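Local coordinates for protein SnoN,Epimerase SnoN (PDB 5EP9) that acts as a non-heme iron, 2-oxoglutarate-dependent epimerase in the biosynthesis of nogalamycin in Streptomyces nogalater, at residues Ala37-Tyr40 and Arg41-Gly44; Gly50-Asp53 and Ala54-Ala58; Arg65-Leu68 and Ala69-Ser73; His103-Ile106 and Ala107-Glu111; Phe146-Phe150 and Ser151-Thr155. All coordinates share one frame; numbering follows the deposited sequence.

Interaction 1: residues Ala37-Tyr40 and Arg41-Gly44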
loop_
_atom_site.group_PDB
_atom_site.type_symbol
_atom_site.label_atom_id
_atom_site.label_comp_id
_atom_site.label_asym_id
_atom_site.label_seq_id
_atom_site.Cartn_x
_atom_site.Cartn_y
_atom_site.Cartn_z
ATOM N N ALA A 37 -5.944 14.649 -8.281
ATOM C CA ALA A 37 -4.487 14.727 -8.185
ATOM C C ALA A 37 -4.075 15.902 -7.226
ATOM O O ALA A 37 -3.087 15.816 -6.538
ATOM C CB ALA A 37 -3.859 14.910 -9.553
ATOM N N ALA A 38 -4.767 16.996 -7.338
ATOM C CA ALA A 38 -4.450 18.177 -6.550
ATOM C C ALA A 38 -4.678 17.883 -5.047
ATOM O O ALA A 38 -3.871 18.229 -4.217
ATOM C CB ALA A 38 -5.271 19.369 -7.003
ATOM N N ARG A 39 -5.755 17.187 -4.750
ATOM C CA ARG A 39 -6.009 16.649 -3.422
ATOM C C ARG A 39 -4.911 15.731 -2.952
ATOM O O ARG A 39 -4.374 15.907 -1.841
ATOM C CB ARG A 39 -7.363 15.933 -3.305
ATOM C CG ARG A 39 -8.489 16.850 -2.852
ATOM C CD ARG A 39 -9.761 16.067 -2.428
ATOM N NE ARG A 39 -10.474 15.739 -3.633
ATOM C CZ ARG A 39 -11.074 14.567 -3.951
ATOM N NH1 ARG A 39 -11.090 13.448 -3.157
ATOM N NH2 ARG A 39 -11.655 14.513 -5.153
ATOM N N TYR A 40 -4.531 14.790 -3.796
ATOM C CA TYR A 40 -3.361 13.901 -3.476
ATOM C C TYR A 40 -2.054 14.708 -3.130
ATOM O O TYR A 40 -1.358 14.448 -2.171
ATOM C CB TYR A 40 -3.091 12.909 -4.574
ATOM C CG TYR A 40 -1.897 12.038 -4.311
ATOM C CD1 TYR A 40 -1.968 11.030 -3.373
ATOM C CD2 TYR A 40 -0.712 12.188 -4.999
ATOM C CE1 TYR A 40 -0.865 10.205 -3.131
ATOM C CE2 TYR A 40 0.429 11.372 -4.738
ATOM C CZ TYR A 40 0.336 10.402 -3.827
ATOM O OH TYR A 40 1.374 9.596 -3.513
ATOM N N ARG A 41 -1.749 15.701 -3.924
ATOM C CA ARG A 41 -0.541 16.484 -3.735
ATOM C C ARG A 41 -0.591 17.316 -2.434
ATOM O O ARG A 41 0.391 17.367 -1.712
ATOM C CB ARG A 41 -0.253 17.327 -4.976
ATOM C CG ARG A 41 0.335 16.375 -6.059
ATOM C CD ARG A 41 0.951 17.060 -7.268
ATOM N NE ARG A 41 0.171 18.245 -7.620
ATOM C CZ ARG A 41 -0.844 18.299 -8.457
ATOM N NH1 ARG A 41 -1.229 17.225 -9.150
ATOM N NH2 ARG A 41 -1.428 19.510 -8.662
ATOM N N ARG A 42 -1.722 17.944 -2.180
ATOM C CA ARG A 42 -1.963 18.789 -0.974
ATOM C C ARG A 42 -2.016 17.953 0.298
ATOM O O ARG A 42 -1.333 18.207 1.238
ATOM C CB ARG A 42 -3.275 19.500 -1.133
ATOM C CG ARG A 42 -3.577 20.555 -0.058
ATOM C CD ARG A 42 -4.738 21.508 -0.428
ATOM N NE ARG A 42 -5.642 20.951 -1.483
ATOM C CZ ARG A 42 -5.857 21.456 -2.728
ATOM N NH1 ARG A 42 -5.302 22.628 -3.136
ATOM N NH2 ARG A 42 -6.693 20.813 -3.570
ATOM N N ASP A 43 -2.691 16.859 0.241
ATOM C CA ASP A 43 -2.912 16.061 1.449
ATOM C C ASP A 43 -2.000 14.918 1.696
ATOM O O ASP A 43 -1.835 14.468 2.841
ATOM C CB ASP A 43 -4.356 15.497 1.485
ATOM C CG ASP A 43 -5.448 16.570 1.591
ATOM O OD1 ASP A 43 -5.150 17.712 1.880
ATOM O OD2 ASP A 43 -6.629 16.199 1.425
ATOM N N GLY A 44 -1.508 14.328 0.619
ATOM C CA GLY A 44 -0.628 13.154 0.717
ATOM C C GLY A 44 -1.365 11.840 0.670
ATOM O O GLY A 44 -0.763 10.790 0.862
#
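Arg41, Tyr40 and Ala38 carry this local contact on the last turns of helix 30-43, in the 14-202 portion of the construct. Arg41 folds back along the helix over Ala37 and Ala38. Its CG lies opposite its own carbonyl carbon (chi1 -76°), so the chain heads toward the preceding turn, and a bend at chi3 brings the guanidinium down over the backbone. Arg41 CG passes 3.5 Å from Ala37 O. At the end, Arg41 NH1 comes 3.5 Å from Ala37 CB. One face of the guanidinium sits over Ala38 CA, which lies toward the rim of the group. Ala38 is thus met from two sides of its small side chain, because Arg42 also curls back and places NH2 4.0 Å from Ala38 CB. The Arg42 guanidinium holds one face over Ala38 O.

Tyr40 leaves the helix in a different direction. With chi1 at 178° its ring swings to the side of its own carbonyl, and Tyr40 CE1 reaches to 4.0 Å from Gly44 O. The Tyr40 side chain packs on Leu113 of helix 104-114, and Ala37 packs on Tyr112 there.

The backbone underneath is regular. Arg41 N bonds to Ala37 O at 2.9 Å, Arg42 N to Ala38 O at 3.0 Å, and Asp43 N to Arg39 O at 2.8 Å. Gly44 N closes the series on Tyr40 O at 2.8 Å, in a more bent bond. Gly44 then takes positive phi, a backbone shape that suits glycine. This is the usual glycine C-terminal end of an alpha-helix, here leading straight into strand 45-48.

Interaction 2: residues Gly50-Asp53 and Ala54-Ala58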
loop_
_atom_site.group_PDB
_atom_site.type_symbol
_atom_site.label_atom_id
_atom_site.label_comp_id
_atom_site.label_asym_id
_atom_site.label_seq_id
_atom_site.Cartn_x
_atom_site.Cartn_y
_atom_site.Cartn_z
ATOM N N GLY A 50 -15.227 3.170 -5.499
ATOM C CA GLY A 50 -15.709 2.298 -6.573
ATOM C C GLY A 50 -14.645 2.091 -7.649
ATOM O O GLY A 50 -14.890 2.149 -8.792
ATOM N N VAL A 51 -13.418 1.887 -7.211
ATOM C CA VAL A 51 -12.362 1.626 -8.163
ATOM C C VAL A 51 -12.518 0.183 -8.768
ATOM O O VAL A 51 -12.171 -0.044 -9.906
ATOM C CB VAL A 51 -11.019 1.953 -7.542
ATOM C CG1 VAL A 51 -10.444 0.808 -6.745
ATOM C CG2 VAL A 51 -10.078 2.276 -8.604
ATOM N N LEU A 52 -13.002 -0.749 -7.967
ATOM C CA LEU A 52 -13.399 -2.062 -8.397
ATOM C C LEU A 52 -14.893 -2.186 -8.452
ATOM O O LEU A 52 -15.614 -1.628 -7.605
ATOM C CB LEU A 52 -12.910 -3.129 -7.416
ATOM C CG LEU A 52 -11.415 -3.259 -7.195
ATOM C CD1 LEU A 52 -11.101 -4.398 -6.203
ATOM C CD2 LEU A 52 -10.674 -3.475 -8.516
ATOM N N ASP A 53 -15.384 -2.884 -9.475
ATOM C CA ASP A 53 -16.817 -3.129 -9.517
ATOM C C ASP A 53 -17.187 -4.270 -8.558
ATOM O O ASP A 53 -16.286 -4.875 -7.977
ATOM C CB ASP A 53 -17.318 -3.259 -10.966
ATOM C CG ASP A 53 -16.834 -4.533 -11.653
ATOM O OD1 ASP A 53 -16.640 -5.577 -10.991
ATOM O OD2 ASP A 53 -16.785 -4.445 -12.914
ATOM N N ALA A 54 -18.475 -4.623 -8.476
ATOM C CA ALA A 54 -18.920 -5.618 -7.489
ATOM C C ALA A 54 -18.359 -7.056 -7.839
ATOM O O ALA A 54 -17.990 -7.801 -6.925
ATOM C CB ALA A 54 -20.446 -5.669 -7.447
ATOM N N GLY A 55 -18.373 -7.393 -9.116
ATOM C CA GLY A 55 -17.805 -8.672 -9.535
ATOM C C GLY A 55 -16.308 -8.839 -9.232
ATOM O O GLY A 55 -15.830 -9.919 -8.818
ATOM N N GLU A 56 -15.585 -7.762 -9.455
ATOM C CA GLU A 56 -14.153 -7.742 -9.173
ATOM C C GLU A 56 -13.899 -7.887 -7.740
ATOM O O GLU A 56 -13.022 -8.666 -7.320
ATOM C CB GLU A 56 -13.539 -6.472 -9.650
ATOM C CG GLU A 56 -13.503 -6.372 -11.182
ATOM C CD GLU A 56 -12.892 -5.021 -11.620
ATOM O OE1 GLU A 56 -13.345 -3.931 -11.196
ATOM O OE2 GLU A 56 -12.037 -5.066 -12.507
ATOM N N VAL A 57 -14.651 -7.118 -6.934
ATOM C CA VAL A 57 -14.523 -7.292 -5.513
ATOM C C VAL A 57 -14.726 -8.805 -5.113
ATOM O O VAL A 57 -13.968 -9.432 -4.390
ATOM C CB VAL A 57 -15.481 -6.366 -4.749
ATOM C CG1 VAL A 57 -15.515 -6.782 -3.304
ATOM C CG2 VAL A 57 -15.024 -4.921 -4.854
ATOM N N ALA A 58 -15.810 -9.364 -5.555
ATOM C CA ALA A 58 -16.150 -10.816 -5.210
ATOM C C ALA A 58 -15.104 -11.854 -5.691
ATOM O O ALA A 58 -14.646 -12.708 -4.883
ATOM C CB ALA A 58 -17.436 -11.239 -5.777
HETATM O O HOH W 1 -12.777 -1.519 -11.971
#
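Two acidic side chains, Asp53 and Glu56, hold each other's backbone although their carboxylates carry like charge. Asp53 is the N-cap of helix 54-70, in the 14-202 portion of the construct. Its OD1 accepts from Glu56 N at 2.9 Å, and the N-H meets the oxygen nearly along the C-O bond. In return Asp53 N donates to Glu56 OE1 at 2.9 Å, with an angle of 166° at the hydrogen. Glu56 OE1 accepts on its anti lone pair. This reciprocal pair is a capping box.

The torsions set it up. Asp53 CG sits between its own backbone N and carbonyl carbon (chi1 70°), which turns OD1 over the first turn of the helix. The Glu56 chain runs extended beyond CG, back toward the loop. The two side chains cross at about a right angle, and Asp53 OD1 and Glu56 OE1 stand 3.7 Å apart.

Beside the polar pair, Leu52 CB packs on Val57 CG2 at 3.8 Å. Val57 N bonds to Asp53 O at 3.0 Å and begins the helical series. A water donates to both Val51 O and Glu56 OE1, at 2.6 Å from Glu56 OE1. The other oxygen, Glu56 OE2, is bonded to His103 NE2. With alanine at Glu56, Asp53 N and the water would probably lose OE1 as acceptor, and His103 NE2 its partner OE2.

Glu56 OE1 is thus gripped by two donors and OE2 by a third. These donors, with the partly positive N-terminal end of the helix, are likely to offset the repulsion between the carboxylates and to favour ionised acids.

Interaction 3: residues Arg65-Leu68 and Ala69-Ser73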
loop_
_atom_site.group_PDB
_atom_site.type_symbol
_atom_site.label_atom_id
_atom_site.label_comp_id
_atom_site.label_asym_id
_atom_site.label_seq_id
_atom_site.Cartn_x
_atom_site.Cartn_y
_atom_site.Cartn_z
ATOM N N ARG A 65 -9.221 -14.578 0.579
ATOM C CA ARG A 65 -9.562 -15.578 1.632
ATOM C C ARG A 65 -8.874 -16.913 1.446
ATOM O O ARG A 65 -8.405 -17.519 2.414
ATOM C CB ARG A 65 -11.052 -15.869 1.690
ATOM C CG ARG A 65 -11.895 -14.698 2.220
ATOM C CD ARG A 65 -13.350 -15.148 2.389
ATOM N NE ARG A 65 -14.043 -14.197 3.231
ATOM C CZ ARG A 65 -15.220 -13.574 2.988
ATOM N NH1 ARG A 65 -15.998 -13.860 1.913
ATOM N NH2 ARG A 65 -15.650 -12.665 3.872
ATOM N N ARG A 66 -8.809 -17.331 0.193
ATOM C CA ARG A 66 -8.160 -18.586 -0.151
ATOM C C ARG A 66 -6.676 -18.566 0.228
ATOM O O ARG A 66 -6.174 -19.496 0.791
ATOM C CB ARG A 66 -8.278 -18.898 -1.666
ATOM C CG ARG A 66 -7.829 -20.299 -2.047
ATOM C CD ARG A 66 -7.726 -20.471 -3.567
ATOM N NE ARG A 66 -6.669 -19.613 -4.158
ATOM C CZ ARG A 66 -5.378 -19.897 -4.157
ATOM N NH1 ARG A 66 -4.918 -20.958 -3.549
ATOM N NH2 ARG A 66 -4.528 -19.083 -4.777
ATOM N N LEU A 67 -6.008 -17.477 -0.099
ATOM C CA LEU A 67 -4.596 -17.345 0.187
ATOM C C LEU A 67 -4.341 -17.353 1.735
ATOM O O LEU A 67 -3.463 -18.026 2.218
ATOM C CB LEU A 67 -4.009 -16.111 -0.448
ATOM C CG LEU A 67 -3.800 -16.191 -1.969
ATOM C CD1 LEU A 67 -3.541 -14.837 -2.542
ATOM C CD2 LEU A 67 -2.683 -17.108 -2.420
ATOM N N LEU A 68 -5.130 -16.579 2.456
ATOM C CA LEU A 68 -4.982 -16.500 3.920
ATOM C C LEU A 68 -5.206 -17.810 4.599
ATOM O O LEU A 68 -4.503 -18.155 5.536
ATOM C CB LEU A 68 -5.922 -15.450 4.494
ATOM C CG LEU A 68 -5.397 -14.035 4.208
ATOM C CD1 LEU A 68 -6.489 -12.983 4.203
ATOM C CD2 LEU A 68 -4.253 -13.615 5.163
ATOM N N ALA A 69 -6.161 -18.589 4.089
ATOM C CA ALA A 69 -6.538 -19.869 4.679
ATOM C C ALA A 69 -5.651 -21.021 4.233
ATOM O O ALA A 69 -5.313 -21.864 5.036
ATOM C CB ALA A 69 -7.982 -20.227 4.364
ATOM N N HIS A 70 -5.240 -21.046 2.983
ATOM C CA HIS A 70 -4.575 -22.226 2.390
ATOM C C HIS A 70 -3.085 -22.071 2.141
ATOM O O HIS A 70 -2.369 -23.043 2.030
ATOM C CB HIS A 70 -5.364 -22.665 1.139
ATOM C CG HIS A 70 -6.779 -23.164 1.466
ATOM N ND1 HIS A 70 -7.719 -23.456 0.503
ATOM C CD2 HIS A 70 -7.389 -23.438 2.654
ATOM C CE1 HIS A 70 -8.837 -23.888 1.077
ATOM N NE2 HIS A 70 -8.664 -23.891 2.385
ATOM N N GLU A 71 -2.607 -20.846 2.050
ATOM C CA GLU A 71 -1.180 -20.561 1.839
ATOM C C GLU A 71 -0.531 -19.947 3.112
ATOM O O GLU A 71 -1.150 -19.666 4.102
ATOM C CB GLU A 71 -0.916 -19.598 0.652
ATOM C CG GLU A 71 -1.404 -19.983 -0.766
ATOM C CD GLU A 71 -0.966 -21.341 -1.243
ATOM O OE1 GLU A 71 0.229 -21.709 -1.140
ATOM O OE2 GLU A 71 -1.822 -22.071 -1.684
ATOM N N GLU A 72 0.754 -19.703 3.008
ATOM C CA GLU A 72 1.505 -18.977 4.022
ATOM C C GLU A 72 1.150 -17.556 4.160
ATOM O O GLU A 72 1.190 -16.820 3.202
ATOM C CB GLU A 72 3.002 -19.005 3.689
ATOM C CG GLU A 72 3.547 -20.380 3.940
ATOM C CD GLU A 72 4.905 -20.378 4.558
ATOM O OE1 GLU A 72 5.008 -19.802 5.692
ATOM O OE2 GLU A 72 5.790 -21.065 3.946
ATOM N N SER A 73 0.932 -17.163 5.401
ATOM C CA SER A 73 0.856 -15.783 5.753
ATOM C C SER A 73 1.903 -15.429 6.818
ATOM O O SER A 73 2.556 -16.303 7.404
ATOM C CB SER A 73 -0.561 -15.444 6.221
ATOM O OG SER A 73 -0.877 -16.240 7.295
HETATM O O HOH W 2 -6.477 -23.442 -1.986
HETATM O O HOH W 3 -2.062 -18.609 6.373
#
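Helix 54-70, in the 14-202 portion of the construct, ends here with three i to i+4 bonds, Ala69 N to Arg65 O, His70 N to Arg66 O and Glu71 N to Leu67 O, before Glu71 leaves the helical backbone angles.

Arg66 leaves the helix with CG anti to its backbone N (chi1 -170°) and bends at chi3. It runs side by side with Glu71, both pointing the same way. Arg66 NH1 is 3.8 Å from Glu71 OE2, a long salt bridge in which the carboxylate oxygen lies at the guanidinium edge. The stronger partner of Arg66 is Glu63, which pairs with NH2. His70 crosses Arg66 at about a right angle, and its ND1 is 4.1 Å from Arg66 CG. A water lies at the edges of both flat groups, 2.8 Å from His70 ND1 and weakly bound by Arg66 NH1.

Glu71 also has an apolar part. Its CG touches Leu67 CD2 at 3.6 Å. Leu68 faces inward to Leu237, Val125 and Leu127 of the sheet.

A second water closes the helix end. It donates to Leu68 O at 2.6 Å and to Glu71 O at 2.7 Å, and accepts from Ser73 OG at 2.8 Å. It therefore bridges Leu68 O, in the last turn, and Glu71 O, just beyond the helix, to Ser73 OG. The long ion pair lies among exposed residues, so it probably adds little beside the Glu63 bridge.

Interaction 4: residues His103-Ile106 and Ala107-Glu111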
loop_
_atom_site.group_PDB
_atom_site.type_symbol
_atom_site.label_atom_id
_atom_site.label_comp_id
_atom_site.label_asym_id
_atom_site.label_seq_id
_atom_site.Cartn_x
_atom_site.Cartn_y
_atom_site.Cartn_z
ATOM N N HIS A 103 -4.046 -3.894 -12.077
ATOM C CA HIS A 103 -5.329 -3.485 -12.504
ATOM C C HIS A 103 -5.260 -2.200 -13.334
ATOM O O HIS A 103 -4.704 -1.182 -12.878
ATOM C CB HIS A 103 -6.208 -3.277 -11.283
ATOM C CG HIS A 103 -7.652 -3.162 -11.602
ATOM N ND1 HIS A 103 -8.212 -1.983 -12.044
ATOM C CD2 HIS A 103 -8.645 -4.093 -11.628
ATOM C CE1 HIS A 103 -9.490 -2.196 -12.320
ATOM N NE2 HIS A 103 -9.775 -3.462 -12.067
ATOM N N PRO A 104 -5.886 -2.169 -14.483
ATOM C CA PRO A 104 -5.698 -0.984 -15.343
ATOM C C PRO A 104 -6.144 0.343 -14.774
ATOM O O PRO A 104 -5.525 1.360 -15.049
ATOM C CB PRO A 104 -6.524 -1.294 -16.666
ATOM C CG PRO A 104 -6.683 -2.781 -16.659
ATOM C CD PRO A 104 -6.531 -3.279 -15.198
ATOM N N ARG A 105 -7.256 0.335 -14.106
ATOM C CA ARG A 105 -7.769 1.548 -13.538
ATOM C C ARG A 105 -6.951 2.046 -12.345
ATOM O O ARG A 105 -6.696 3.222 -12.213
ATOM C CB ARG A 105 -9.239 1.334 -13.178
ATOM C CG ARG A 105 -9.883 2.638 -12.790
ATOM C CD ARG A 105 -11.384 2.617 -12.899
ATOM N NE ARG A 105 -11.814 3.731 -12.034
ATOM C CZ ARG A 105 -13.007 3.842 -11.444
ATOM N NH1 ARG A 105 -13.945 2.906 -11.631
ATOM N NH2 ARG A 105 -13.259 4.909 -10.673
ATOM N N ILE A 106 -6.591 1.140 -11.454
ATOM C CA ILE A 106 -5.754 1.465 -10.322
ATOM C C ILE A 106 -4.400 2.012 -10.800
ATOM O O ILE A 106 -3.866 3.023 -10.303
ATOM C CB ILE A 106 -5.566 0.250 -9.424
ATOM C CG1 ILE A 106 -6.896 -0.106 -8.809
ATOM C CG2 ILE A 106 -4.526 0.552 -8.312
ATOM C CD1 ILE A 106 -6.895 -1.252 -7.831
ATOM N N ALA A 107 -3.868 1.345 -11.841
ATOM C CA ALA A 107 -2.536 1.668 -12.363
ATOM C C ALA A 107 -2.577 3.009 -12.993
ATOM O O ALA A 107 -1.648 3.841 -12.814
ATOM C CB ALA A 107 -2.113 0.664 -13.432
ATOM N N ALA A 108 -3.608 3.235 -13.801
ATOM C CA ALA A 108 -3.734 4.548 -14.437
ATOM C C ALA A 108 -3.858 5.724 -13.385
ATOM O O ALA A 108 -3.287 6.781 -13.600
ATOM C CB ALA A 108 -4.854 4.617 -15.434
ATOM N N LEU A 109 -4.626 5.502 -12.332
ATOM C CA LEU A 109 -4.763 6.472 -11.287
ATOM C C LEU A 109 -3.422 6.737 -10.608
ATOM O O LEU A 109 -3.057 7.848 -10.443
ATOM C CB LEU A 109 -5.767 6.016 -10.259
ATOM C CG LEU A 109 -7.180 6.213 -10.749
ATOM C CD1 LEU A 109 -8.153 5.419 -9.873
ATOM C CD2 LEU A 109 -7.570 7.693 -10.705
ATOM N N ALA A 110 -2.726 5.680 -10.245
ATOM C CA ALA A 110 -1.471 5.790 -9.613
ATOM C C ALA A 110 -0.483 6.627 -10.431
ATOM O O ALA A 110 0.222 7.494 -9.887
ATOM C CB ALA A 110 -0.848 4.422 -9.306
ATOM N N GLU A 111 -0.409 6.352 -11.723
ATOM C CA GLU A 111 0.520 7.052 -12.550
ATOM C C GLU A 111 0.124 8.499 -12.697
ATOM O O GLU A 111 1.031 9.351 -12.724
ATOM C CB GLU A 111 0.723 6.436 -13.974
ATOM C CG GLU A 111 1.425 5.102 -13.925
ATOM C CD GLU A 111 2.039 4.665 -15.267
ATOM O OE1 GLU A 111 1.587 5.126 -16.342
ATOM O OE2 GLU A 111 2.958 3.826 -15.193
#
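Leu109 lays its side chain against the carbonyl of Arg105, one turn earlier on helix 104-114 in the 14-202 portion of the construct. Its CB stands between two carbonyls, 3.5 Å from Arg105 O and equally near Ile106 O. CG lies opposite the carbonyl carbon of Leu109 (chi1 -78°). That leads the chain back over the preceding turn, with Leu109 CG 3.4 Å from Arg105 O. Leu109 CD1 continues along the same oxygen and ends 4.4 Å from Arg105 CG, a light touch on the arginine stem. CD2, the other branch, is turned away from that carbonyl. The leucine thus shields a carbonyl that already accepts from Leu109 N at 3.1 Å.

The alanines repeat this on a smaller scale. Ala107 CB is 3.2 Å from His103 O, and Ala108 CB rests near Pro104 O. The backbone bonds are Ala107 N to His103 O, Ala108 N to Pro104 O and Ala110 N to Ile106 O.

His103 is the N-cap. Its ND1 accepts weakly from Arg105 N at 3.2 Å, with an angle of 134° at the hydrogen. Pro104 CD lies over one face of the imidazole, toward the rim. The NE2 side has its main partner in Glu56.

Leu109 packs against Val51 of the loop before helix 54-70, against Leu33 and Leu36 of helix 30-43, and against Phe218 of strand 216-220. Ile106 and Ala110 also rest on Phe218, and both touch Tyr243 of strand 236-245. The helix thus lies against the large antiparallel sheet, beside helix 30-43.

Interaction 5: residues Phe146-Phe150 and Ser151-Thr155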
loop_
_atom_site.group_PDB
_atom_site.type_symbol
_atom_site.label_atom_id
_atom_site.label_comp_id
_atom_site.label_asym_id
_atom_site.label_seq_id
_atom_site.Cartn_x
_atom_site.Cartn_y
_atom_site.Cartn_z
ATOM N N PHE A 146 10.775 4.735 4.737
ATOM C CA PHE A 146 12.019 4.267 5.326
ATOM C C PHE A 146 12.172 2.762 5.298
ATOM O O PHE A 146 13.259 2.265 5.396
ATOM C CB PHE A 146 12.177 4.890 6.731
ATOM C CG PHE A 146 12.487 6.457 6.679
ATOM C CD1 PHE A 146 12.197 7.251 5.506
ATOM C CD2 PHE A 146 13.076 7.143 7.788
ATOM C CE1 PHE A 146 12.464 8.621 5.440
ATOM C CE2 PHE A 146 13.343 8.516 7.719
ATOM C CZ PHE A 146 13.037 9.246 6.546
ATOM N N ALA A 147 11.092 2.054 5.031
ATOM C CA ALA A 147 11.152 0.630 4.911
ATOM C C ALA A 147 11.292 0.103 3.459
ATOM O O ALA A 147 11.292 -1.123 3.230
ATOM C CB ALA A 147 9.880 0.049 5.533
ATOM N N PHE A 148 11.296 1.029 2.504
ATOM C CA PHE A 148 11.390 0.707 1.054
ATOM C C PHE A 148 12.874 0.676 0.616
ATOM O O PHE A 148 13.572 1.691 0.683
ATOM C CB PHE A 148 10.603 1.699 0.201
ATOM C CG PHE A 148 9.111 1.661 0.386
ATOM C CD1 PHE A 148 8.442 0.522 0.864
ATOM C CD2 PHE A 148 8.351 2.753 0.067
ATOM C CE1 PHE A 148 7.062 0.474 0.987
ATOM C CE2 PHE A 148 6.999 2.698 0.170
ATOM C CZ PHE A 148 6.355 1.564 0.626
ATOM N N PRO A 149 13.392 -0.506 0.262
ATOM C CA PRO A 149 14.744 -0.620 -0.181
ATOM C C PRO A 149 14.956 -0.249 -1.669
ATOM O O PRO A 149 15.561 -0.992 -2.443
ATOM C CB PRO A 149 15.034 -2.121 0.037
ATOM C CG PRO A 149 13.756 -2.749 -0.432
ATOM C CD PRO A 149 12.684 -1.797 0.085
ATOM N N PHE A 150 14.522 0.945 -2.034
ATOM C CA PHE A 150 14.837 1.455 -3.352
ATOM C C PHE A 150 15.043 2.979 -3.300
ATOM O O PHE A 150 14.575 3.687 -2.401
ATOM C CB PHE A 150 13.796 1.002 -4.374
ATOM C CG PHE A 150 12.354 1.215 -3.973
ATOM C CD1 PHE A 150 11.753 2.428 -4.234
ATOM C CD2 PHE A 150 11.603 0.210 -3.413
ATOM C CE1 PHE A 150 10.438 2.673 -3.931
ATOM C CE2 PHE A 150 10.304 0.439 -3.075
ATOM C CZ PHE A 150 9.708 1.662 -3.331
ATOM N N SER A 151 15.676 3.442 -4.344
ATOM C CA SER A 151 16.216 4.802 -4.479
ATOM C C SER A 151 15.148 5.875 -4.474
ATOM O O SER A 151 15.375 6.941 -3.996
ATOM C CB SER A 151 17.082 4.870 -5.797
ATOM O OG SER A 151 16.287 4.553 -6.946
ATOM N N THR A 152 13.944 5.542 -4.949
ATOM C CA THR A 152 12.846 6.514 -5.049
ATOM C C THR A 152 11.770 6.327 -3.988
ATOM O O THR A 152 10.636 6.667 -4.169
ATOM C CB THR A 152 12.214 6.447 -6.432
ATOM O OG1 THR A 152 11.751 5.115 -6.667
ATOM C CG2 THR A 152 13.247 6.821 -7.501
ATOM N N ALA A 153 12.180 5.722 -2.888
ATOM C CA ALA A 153 11.303 5.458 -1.756
ATOM C C ALA A 153 10.468 6.661 -1.317
ATOM O O ALA A 153 9.275 6.529 -1.046
ATOM C CB ALA A 153 12.160 5.018 -0.552
ATOM N N GLY A 154 11.147 7.805 -1.264
ATOM C CA GLY A 154 10.584 9.078 -0.923
ATOM C C GLY A 154 9.431 9.567 -1.784
ATOM O O GLY A 154 8.714 10.479 -1.360
ATOM N N THR A 155 9.210 8.976 -2.979
ATOM C CA THR A 155 8.066 9.384 -3.828
ATOM C C THR A 155 7.149 8.197 -4.195
ATOM O O THR A 155 6.224 8.352 -4.965
ATOM C CB THR A 155 8.498 10.013 -5.155
ATOM O OG1 THR A 155 9.389 9.115 -5.814
ATOM C CG2 THR A 155 9.177 11.324 -4.881
#
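Phe148 and Ala153 meet CB to CB at 3.7 Å. Phe150 adds a second apolar contact: its CE1 lies 3.6 Å from Ala153 CA. One face of the Phe150 ring sits over Phe148 CB, and the ring meets Phe121 edge-to-face. Phe150 CG is held between its backbone N and carbonyl carbon (chi1 49°), which folds the ring back over the turn.

Two oxygens lie beside the rings. Thr152 OG1 approaches the Phe150 ring at its edge, 3.6 Å from Phe150 CD1. Ala153 O lies near the plane of the Phe148 ring.

Ala153 N donates to Phe150 O at 3.2 Å and closes a type I beta turn from Phe150 to Ala153. Pro149 centres an inverse gamma turn just before it. Replacing Phe150 by alanine would take away the ring and is likely to leave a gap beside Phe148 CB and Ala153, and Phe121 without its ring partner.

The Phe148 side chain lies about 4 Å from that of Asp144, an iron ligand, so the turn packs beside the metal site. This loop, in the 14-202 portion of the construct, links strands 139-142 and 157-162. Phe148 rests on Val242 and Phe150 on Met244, both of strand 236-245, while Pro149 touches Asp259 of helix 256-259.

All five interactions lie in the 14-202 portion of the construct and follow one another along the chain. Helices 54-70 and 104-114 pack on the large antiparallel sheet, and helix 30-43 packs on helix 104-114. Interactions 2 and 3 mark the two ends of helix 54-70, with centres 21 Å apart. Interactions 2 and 4 touch through Glu56 and His103, tying the starts of two helices together. Interactions 1 and 3 are farthest apart, centres 35 Å. Interaction 5 is the nearest to the active site, with the Phe148 side chain about 6 Å from bound 2-oxoglutarate and about 7 Å from the iron. The helices lie outside a double-stranded beta-helix core, as expected for the PhyH family.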